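Local structure of flagellar motor switch protein fliG (Aquifex aeolicus, 3HJL) at residues 198-204 / 232-237; 264-268 / 297-301. The protein probably forms part of the rotor-mounted switch complex at the base of the bacterial flagellum, where the direction of flagellar rotation is set. All blocks are in the same frame, centred on the assembly; numbering follows the deposited sequence.

Interaction 1 (198-204 with 232-237) closes before interaction 2 (264-268 with 297-301) opens, so the two follow one another in series along an elongated, mainly helical, strand-free chain. Their centres lie 26 Å apart, with nearest atoms about 14 Å from each other. The first packs helix 199-209 against helix 227-237; the second, within the FliG C-terminal domain, sets helix 260-268 against the connection between helices 284-296 and 302-320. Helix 302-320 touches residues of both: its Arg317 meets Arg234 and Glu235, while its Ile305 and Ala308 meet Leu268 and Ile265. Both contacts lie away from the EHPQR motif.

Interaction 1 of 2, residues 198-204 / 232-237; sequences EGTAVAA and RIREKM
The flat carboxylate of Glu198 is met by Lys236 NZ from above, 60° out of its plane, in a 2.8 Å salt bridge to Glu198 OE1, at a helix crossing in the all-helical superhelix of FliG; OE2 of Glu198 lies farther from the ammonium. The other flat group is the guanidinium of Arg232, which Thr200 CG2 approaches obliquely, closest to Arg232 NH1 at 3.2 Å. The helix segments 199-204 and 232-237 cross at -63° with axes 8.0 Å apart, close enough for alanine and threonine to do much of the packing.

Thr200 sits between the two basic chains. With chi1 at 48° its OG1 is wedged between its own backbone N and carbonyl carbon, which leaves CG2 for Arg232 and turns the hydroxyl toward the aliphatic part of Lys236, with OG1 3.7 Å from CE. The lysine bends at chi2 and then runs out straight, passing Ala201, whose backbone N is 3.9 Å from Lys236 CG, before it meets Glu198. With an alanine at Thr200, the Arg232 guanidinium would probably lose its methyl neighbour and be freer to turn, and the middle of the Lys236 chain would be left with less to lie against. Because Glu198 holds the N-cap position, the salt bridge links the start of helix 199-209 to the last turn of helix 227-237. Asn208 ND2 donates a hydrogen bond to Met237 O.

Farther along, the crossing turns apolar. Helix 212-225 packs on Ile233 and Met237 through Leu219. Ala204 is buried here: its CB lies 3.6 Å from Lys236 CB and 3.7 Å from Met237 CG.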
ATOM      1  N   GLU A 198       5.179 -17.728  14.423  1.00 61.09           N
ATOM      2  CA  GLU A 198       4.395 -18.463  13.430  1.00 66.38           C
ATOM      3  C   GLU A 198       2.981 -18.639  13.969  1.00 52.81           C
ATOM      4  O   GLU A 198       2.645 -19.667  14.560  1.00 50.20           O
ATOM      5  CB  GLU A 198       5.047 -19.810  13.093  1.00 68.22           C
ATOM      6  CG  GLU A 198       4.435 -20.505  11.885  1.00 71.11           C
ATOM      7  CD  GLU A 198       5.198 -21.758  11.466  1.00 77.14           C
ATOM      8  OE1 GLU A 198       5.501 -21.878  10.262  1.00 90.22           O
ATOM      9  OE2 GLU A 198       5.515 -22.610  12.332  1.00 71.04           O
ATOM     10  N   GLY A 199       2.171 -17.606  13.775  1.00 51.50           N
ATOM     11  CA  GLY A 199       0.795 -17.556  14.279  1.00 58.98           C
ATOM     12  C   GLY A 199      -0.106 -18.731  13.939  1.00 59.25           C
ATOM     13  O   GLY A 199      -0.900 -19.166  14.779  1.00 59.22           O
ATOM     14  N   THR A 200      -0.006 -19.230  12.705  1.00 60.22           N
ATOM     15  CA  THR A 200      -0.764 -20.421  12.285  1.00 58.97           C
ATOM     16  C   THR A 200      -0.401 -21.649  13.138  1.00 63.02           C
ATOM     17  O   THR A 200      -1.278 -22.441  13.494  1.00 66.52           O
ATOM     18  CB  THR A 200      -0.535 -20.745  10.792  1.00 60.41           C
ATOM     19  OG1 THR A 200       0.867 -20.721  10.503  1.00 63.39           O
ATOM     20  CG2 THR A 200      -1.232 -19.725   9.919  1.00 54.62           C
ATOM     21  N   ALA A 201       0.881 -21.766  13.498  1.00 65.17           N
ATOM     22  CA  ALA A 201       1.368 -22.849  14.356  1.00 66.01           C
ATOM     23  C   ALA A 201       0.880 -22.697  15.793  1.00 61.34           C
ATOM     24  O   ALA A 201       0.412 -23.661  16.396  1.00 69.08           O
ATOM     25  CB  ALA A 201       2.899 -22.916  14.321  1.00 55.19           C
ATOM     26  N   VAL A 202       1.011 -21.492  16.341  1.00 67.24           N
ATOM     27  CA  VAL A 202       0.551 -21.196  17.708  1.00 58.11           C
ATOM     28  C   VAL A 202      -0.967 -21.445  17.837  1.00 59.68           C
ATOM     29  O   VAL A 202      -1.412 -22.113  18.772  1.00 62.44           O
ATOM     30  CB  VAL A 202       0.906 -19.741  18.117  1.00 56.42           C
ATOM     31  CG1 VAL A 202       0.308 -19.394  19.480  1.00 51.91           C
ATOM     32  CG2 VAL A 202       2.449 -19.530  18.124  1.00 48.19           C
ATOM     33  N   ALA A 203      -1.733 -20.959  16.856  1.00 60.78           N
ATOM     34  CA  ALA A 203      -3.183 -21.188  16.787  1.00 65.53           C
ATOM     35  C   ALA A 203      -3.529 -22.682  16.685  1.00 67.19           C
ATOM     36  O   ALA A 203      -4.493 -23.147  17.295  1.00 65.16           O
ATOM     37  CB  ALA A 203      -3.783 -20.426  15.595  1.00 64.66           C
ATOM     38  N   ALA A 204      -2.729 -23.420  15.921  1.00 68.05           N
ATOM     39  CA  ALA A 204      -2.892 -24.866  15.765  1.00 58.03           C
ATOM     40  C   ALA A 204      -2.733 -25.649  17.085  1.00 66.50           C
ATOM     41  O   ALA A 204      -3.533 -26.547  17.362  1.00 74.28           O
ATOM     42  CB  ALA A 204      -1.912 -25.375  14.735  1.00 62.07           C
ATOM     43  N   ARG A 232      -4.656 -23.119   6.243  1.00 71.15           N
ATOM     44  CA  ARG A 232      -3.281 -22.918   6.722  1.00 73.79           C
ATOM     45  C   ARG A 232      -3.126 -23.290   8.197  1.00 67.70           C
ATOM     46  O   ARG A 232      -2.073 -23.791   8.596  1.00 69.29           O
ATOM     47  CB  ARG A 232      -2.802 -21.482   6.467  1.00 77.02           C
ATOM     48  CG  ARG A 232      -2.561 -21.194   4.987  1.00 80.92           C
ATOM     49  CD  ARG A 232      -1.928 -19.830   4.718  1.00 82.27           C
ATOM     50  NE  ARG A 232      -2.547 -18.735   5.482  1.00 82.42           N
ATOM     51  CZ  ARG A 232      -2.020 -18.117   6.548  1.00 86.23           C
ATOM     52  NH1 ARG A 232      -0.811 -18.430   7.031  1.00 87.28           N
ATOM     53  NH2 ARG A 232      -2.707 -17.137   7.135  1.00 89.34           N
ATOM     54  N   ILE A 233      -4.177 -23.064   8.992  1.00 63.52           N
ATOM     55  CA  ILE A 233      -4.196 -23.498  10.388  1.00 64.67           C
ATOM     56  C   ILE A 233      -4.220 -25.028  10.481  1.00 65.35           C
ATOM     57  O   ILE A 233      -3.427 -25.607  11.228  1.00 68.88           O
ATOM     58  CB  ILE A 233      -5.404 -22.916  11.183  1.00 67.32           C
ATOM     59  CG1 ILE A 233      -5.278 -21.397  11.337  1.00 69.17           C
ATOM     60  CG2 ILE A 233      -5.480 -23.539  12.578  1.00 60.86           C
ATOM     61  CD1 ILE A 233      -6.558 -20.730  11.791  1.00 63.72           C
ATOM     62  N   ARG A 234      -5.103 -25.671   9.705  1.00 65.22           N
ATOM     63  CA  ARG A 234      -5.243 -27.143   9.721  1.00 62.06           C
ATOM     64  C   ARG A 234      -3.966 -27.866   9.289  1.00 63.00           C
ATOM     65  O   ARG A 234      -3.679 -28.949   9.786  1.00 69.85           O
ATOM     66  CB  ARG A 234      -6.405 -27.622   8.839  1.00 60.59           C
ATOM     67  CG  ARG A 234      -7.779 -27.060   9.194  1.00 59.37           C
ATOM     68  CD  ARG A 234      -8.902 -27.838   8.508  1.00 62.76           C
ATOM     69  NE  ARG A 234      -9.696 -28.599   9.481  1.00 63.77           N
ATOM     70  CZ  ARG A 234     -10.832 -28.179  10.057  1.00 64.63           C
ATOM     71  NH1 ARG A 234     -11.397 -26.999   9.747  1.00 68.43           N
ATOM     72  NH2 ARG A 234     -11.434 -28.962  10.946  1.00 64.73           N
ATOM     73  N   GLU A 235      -3.242 -27.291   8.327  1.00 66.58           N
ATOM     74  CA  GLU A 235      -1.920 -27.796   7.915  1.00 61.53           C
ATOM     75  C   GLU A 235      -0.945 -27.883   9.102  1.00 57.49           C
ATOM     76  O   GLU A 235      -0.189 -28.845   9.221  1.00 72.57           O
ATOM     77  CB  GLU A 235      -1.323 -26.902   6.821  1.00 56.96           C
ATOM     78  CG  GLU A 235      -1.988 -27.075   5.452  1.00 61.53           C
ATOM     79  CD  GLU A 235      -1.477 -26.091   4.397  1.00 64.24           C
ATOM     80  OE1 GLU A 235      -0.690 -25.175   4.743  1.00 62.86           O
ATOM     81  OE2 GLU A 235      -1.868 -26.242   3.213  1.00 61.30           O
ATOM     82  N   LYS A 236      -0.997 -26.895   9.986  1.00 62.30           N
ATOM     83  CA  LYS A 236      -0.163 -26.880  11.188  1.00 66.06           C
ATOM     84  C   LYS A 236      -0.682 -27.778  12.321  1.00 63.15           C
ATOM     85  O   LYS A 236       0.096 -28.128  13.220  1.00 58.20           O
ATOM     86  CB  LYS A 236      -0.007 -25.448  11.698  1.00 65.64           C
ATOM     87  CG  LYS A 236       0.634 -24.482  10.698  1.00 64.41           C
ATOM     88  CD  LYS A 236       2.060 -24.854  10.385  1.00 59.25           C
ATOM     89  CE  LYS A 236       2.749 -23.763   9.618  1.00 62.82           C
ATOM     90  NZ  LYS A 236       4.139 -24.160   9.304  1.00 72.21           N
ATOM     91  N   MET A 237      -1.978 -28.126  12.296  1.00 66.95           N
ATOM     92  CA  MET A 237      -2.587 -29.014  13.314  1.00 64.18           C
ATOM     93  C   MET A 237      -2.112 -30.467  13.208  1.00 59.68           C
ATOM     94  O   MET A 237      -2.064 -31.175  14.217  1.00 65.51           O
ATOM     95  CB  MET A 237      -4.121 -28.946  13.272  1.00 63.04           C
ATOM     96  CG  MET A 237      -4.705 -27.642  13.844  1.00 63.09           C
ATOM     97  SD  MET A 237      -6.474 -27.424  13.511  1.00 68.55           S
ATOM     98  CE  MET A 237      -7.179 -28.873  14.294  1.00 66.43           C
TER

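Interaction 2 of 2, residues 264-268 / 297-301; sequences MIALL and LGPVK
Ile265 has CG1 beside its backbone N (chi1 -68°) and then folds again at chi2 (-75°), which carries CD1 out between Leu297 and Val300. From the other side Val300, with CG1 anti to the backbone N (chi1 175°), puts its CG2 3.5 Å from Ile265 CD1. This is plain hydrophobic packing of a helix against an interhelical connection, within the FliG C-terminal domain: the last turns of helix 260-268 rest on residues linking helices 284-296 and 302-320.

Ile265 CD1 also lies 3.6 Å from Leu297 CD1, so this one methyl touches both Leu297 and Val300. Leu268, one turn along the helix from Met264, crosses Val300 at about a right angle and places its CD1 3.6 Å from Val300 CG2. The other branches also approach, Ile265 CG2 lying 4.0 Å from Val300 CG1.

Between Leu297 and Val300 the chain turns through Gly298, whose positive phi ends the helical run and swings the backbone round to bring Val300 back toward helix 260-268. Helix 302-320 adds Ala308 against Ile265 and Ile305 against Leu268, while Phe290 and Met294 of helix 284-296 pack on Met264. Met264 itself bends at its thioether, and its CE presses closely on Leu297, 3.3 Å from CD1 and 3.4 Å from CG.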
ATOM      1  N   MET A 264       8.490 -43.443  -0.048  1.00 59.08           N
ATOM      2  CA  MET A 264       9.952 -43.469  -0.160  1.00 62.43           C
ATOM      3  C   MET A 264      10.536 -42.069  -0.234  1.00 60.24           C
ATOM      4  O   MET A 264      11.460 -41.740   0.512  1.00 62.00           O
ATOM      5  CB  MET A 264      10.397 -44.236  -1.413  1.00 68.22           C
ATOM      6  CG  MET A 264      10.482 -45.739  -1.227  1.00 70.05           C
ATOM      7  SD  MET A 264      11.085 -46.676  -2.642  1.00 75.96           S
ATOM      8  CE  MET A 264      12.210 -45.532  -3.405  1.00 79.93           C
ATOM      9  N   ILE A 265       9.995 -41.270  -1.156  1.00 59.64           N
ATOM     10  CA  ILE A 265      10.439 -39.892  -1.391  1.00 62.08           C
ATOM     11  C   ILE A 265      10.242 -39.022  -0.149  1.00 57.24           C
ATOM     12  O   ILE A 265      11.143 -38.270   0.233  1.00 59.08           O
ATOM     13  CB  ILE A 265       9.689 -39.257  -2.600  1.00 65.04           C
ATOM     14  CG1 ILE A 265      10.106 -39.933  -3.918  1.00 66.35           C
ATOM     15  CG2 ILE A 265       9.979 -37.751  -2.694  1.00 56.91           C
ATOM     16  CD1 ILE A 265      11.492 -39.524  -4.408  1.00 73.42           C
ATOM     17  N   ALA A 266       9.064 -39.140   0.472  1.00 55.09           N
ATOM     18  CA  ALA A 266       8.741 -38.445   1.730  1.00 57.91           C
ATOM     19  C   ALA A 266       9.728 -38.757   2.841  1.00 53.83           C
ATOM     20  O   ALA A 266      10.083 -37.871   3.628  1.00 59.15           O
ATOM     21  CB  ALA A 266       7.338 -38.811   2.192  1.00 53.01           C
ATOM     22  N   LEU A 267      10.137 -40.022   2.923  1.00 55.19           N
ATOM     23  CA  LEU A 267      11.055 -40.471   3.966  1.00 56.67           C
ATOM     24  C   LEU A 267      12.520 -40.083   3.749  1.00 52.54           C
ATOM     25  O   LEU A 267      13.301 -40.167   4.680  1.00 59.27           O
ATOM     26  CB  LEU A 267      10.909 -41.975   4.214  1.00 52.16           C
ATOM     27  CG  LEU A 267       9.595 -42.434   4.876  1.00 57.71           C
ATOM     28  CD1 LEU A 267       9.581 -43.921   5.003  1.00 52.02           C
ATOM     29  CD2 LEU A 267       9.380 -41.807   6.248  1.00 59.13           C
ATOM     30  N   LEU A 268      12.884 -39.633   2.545  1.00 61.04           N
ATOM     31  CA  LEU A 268      14.257 -39.152   2.284  1.00 64.74           C
ATOM     32  C   LEU A 268      14.612 -37.961   3.167  1.00 64.07           C
ATOM     33  O   LEU A 268      15.723 -37.888   3.693  1.00 70.98           O
ATOM     34  CB  LEU A 268      14.448 -38.748   0.813  1.00 63.25           C
ATOM     35  CG  LEU A 268      14.505 -39.838  -0.249  1.00 58.88           C
ATOM     36  CD1 LEU A 268      14.598 -39.193  -1.627  1.00 56.54           C
ATOM     37  CD2 LEU A 268      15.696 -40.761  -0.011  1.00 58.15           C
ATOM     38  N   LEU A 297      16.793 -44.195  -5.886  1.00 79.14           N
ATOM     39  CA  LEU A 297      16.202 -42.945  -6.380  1.00 75.55           C
ATOM     40  C   LEU A 297      17.222 -41.884  -6.823  1.00 76.47           C
ATOM     41  O   LEU A 297      16.971 -41.147  -7.779  1.00 75.67           O
ATOM     42  CB  LEU A 297      15.284 -42.336  -5.313  1.00 73.17           C
ATOM     43  CG  LEU A 297      14.009 -43.099  -4.955  1.00 70.21           C
ATOM     44  CD1 LEU A 297      13.371 -42.487  -3.723  1.00 66.17           C
ATOM     45  CD2 LEU A 297      13.020 -43.127  -6.125  1.00 71.33           C
ATOM     46  N   GLY A 298      18.346 -41.787  -6.114  1.00 74.03           N
ATOM     47  CA  GLY A 298      19.363 -40.787  -6.428  1.00 71.01           C
ATOM     48  C   GLY A 298      18.946 -39.422  -5.898  1.00 71.82           C
ATOM     49  O   GLY A 298      18.088 -39.345  -5.013  1.00 73.70           O
ATOM     50  N   PRO A 299      19.525 -38.332  -6.447  1.00 71.41           N
ATOM     51  CA  PRO A 299      19.224 -36.998  -5.909  1.00 70.03           C
ATOM     52  C   PRO A 299      17.805 -36.509  -6.227  1.00 63.69           C
ATOM     53  O   PRO A 299      17.462 -36.326  -7.394  1.00 73.62           O
ATOM     54  CB  PRO A 299      20.268 -36.105  -6.582  1.00 72.10           C
ATOM     55  CG  PRO A 299      20.596 -36.795  -7.858  1.00 72.74           C
ATOM     56  CD  PRO A 299      20.464 -38.269  -7.585  1.00 72.12           C
ATOM     57  N   VAL A 300      17.003 -36.321  -5.180  1.00 64.07           N
ATOM     58  CA  VAL A 300      15.611 -35.871  -5.292  1.00 62.89           C
ATOM     59  C   VAL A 300      15.504 -34.464  -4.724  1.00 62.49           C
ATOM     60  O   VAL A 300      16.031 -34.197  -3.645  1.00 64.48           O
ATOM     61  CB  VAL A 300      14.673 -36.796  -4.486  1.00 60.61           C
ATOM     62  CG1 VAL A 300      13.257 -36.258  -4.494  1.00 60.06           C
ATOM     63  CG2 VAL A 300      14.723 -38.225  -5.042  1.00 57.71           C
ATOM     64  N   LYS A 301      14.848 -33.564  -5.464  1.00 67.91           N
ATOM     65  CA  LYS A 301      14.656 -32.166  -5.030  1.00 58.16           C
ATOM     66  C   LYS A 301      13.932 -32.072  -3.694  1.00 58.18           C
ATOM     67  O   LYS A 301      13.032 -32.876  -3.417  1.00 62.43           O
ATOM     68  CB  LYS A 301      13.838 -31.384  -6.060  1.00 58.10           C
ATOM     69  CG  LYS A 301      14.621 -30.888  -7.246  1.00 60.76           C
ATOM     70  CD  LYS A 301      13.714 -30.123  -8.207  1.00 64.09           C
ATOM     71  CE  LYS A 301      14.481 -29.082  -9.000  1.00 70.06           C
ATOM     72  NZ  LYS A 301      14.968 -27.932  -8.160  1.00 74.75           N
TER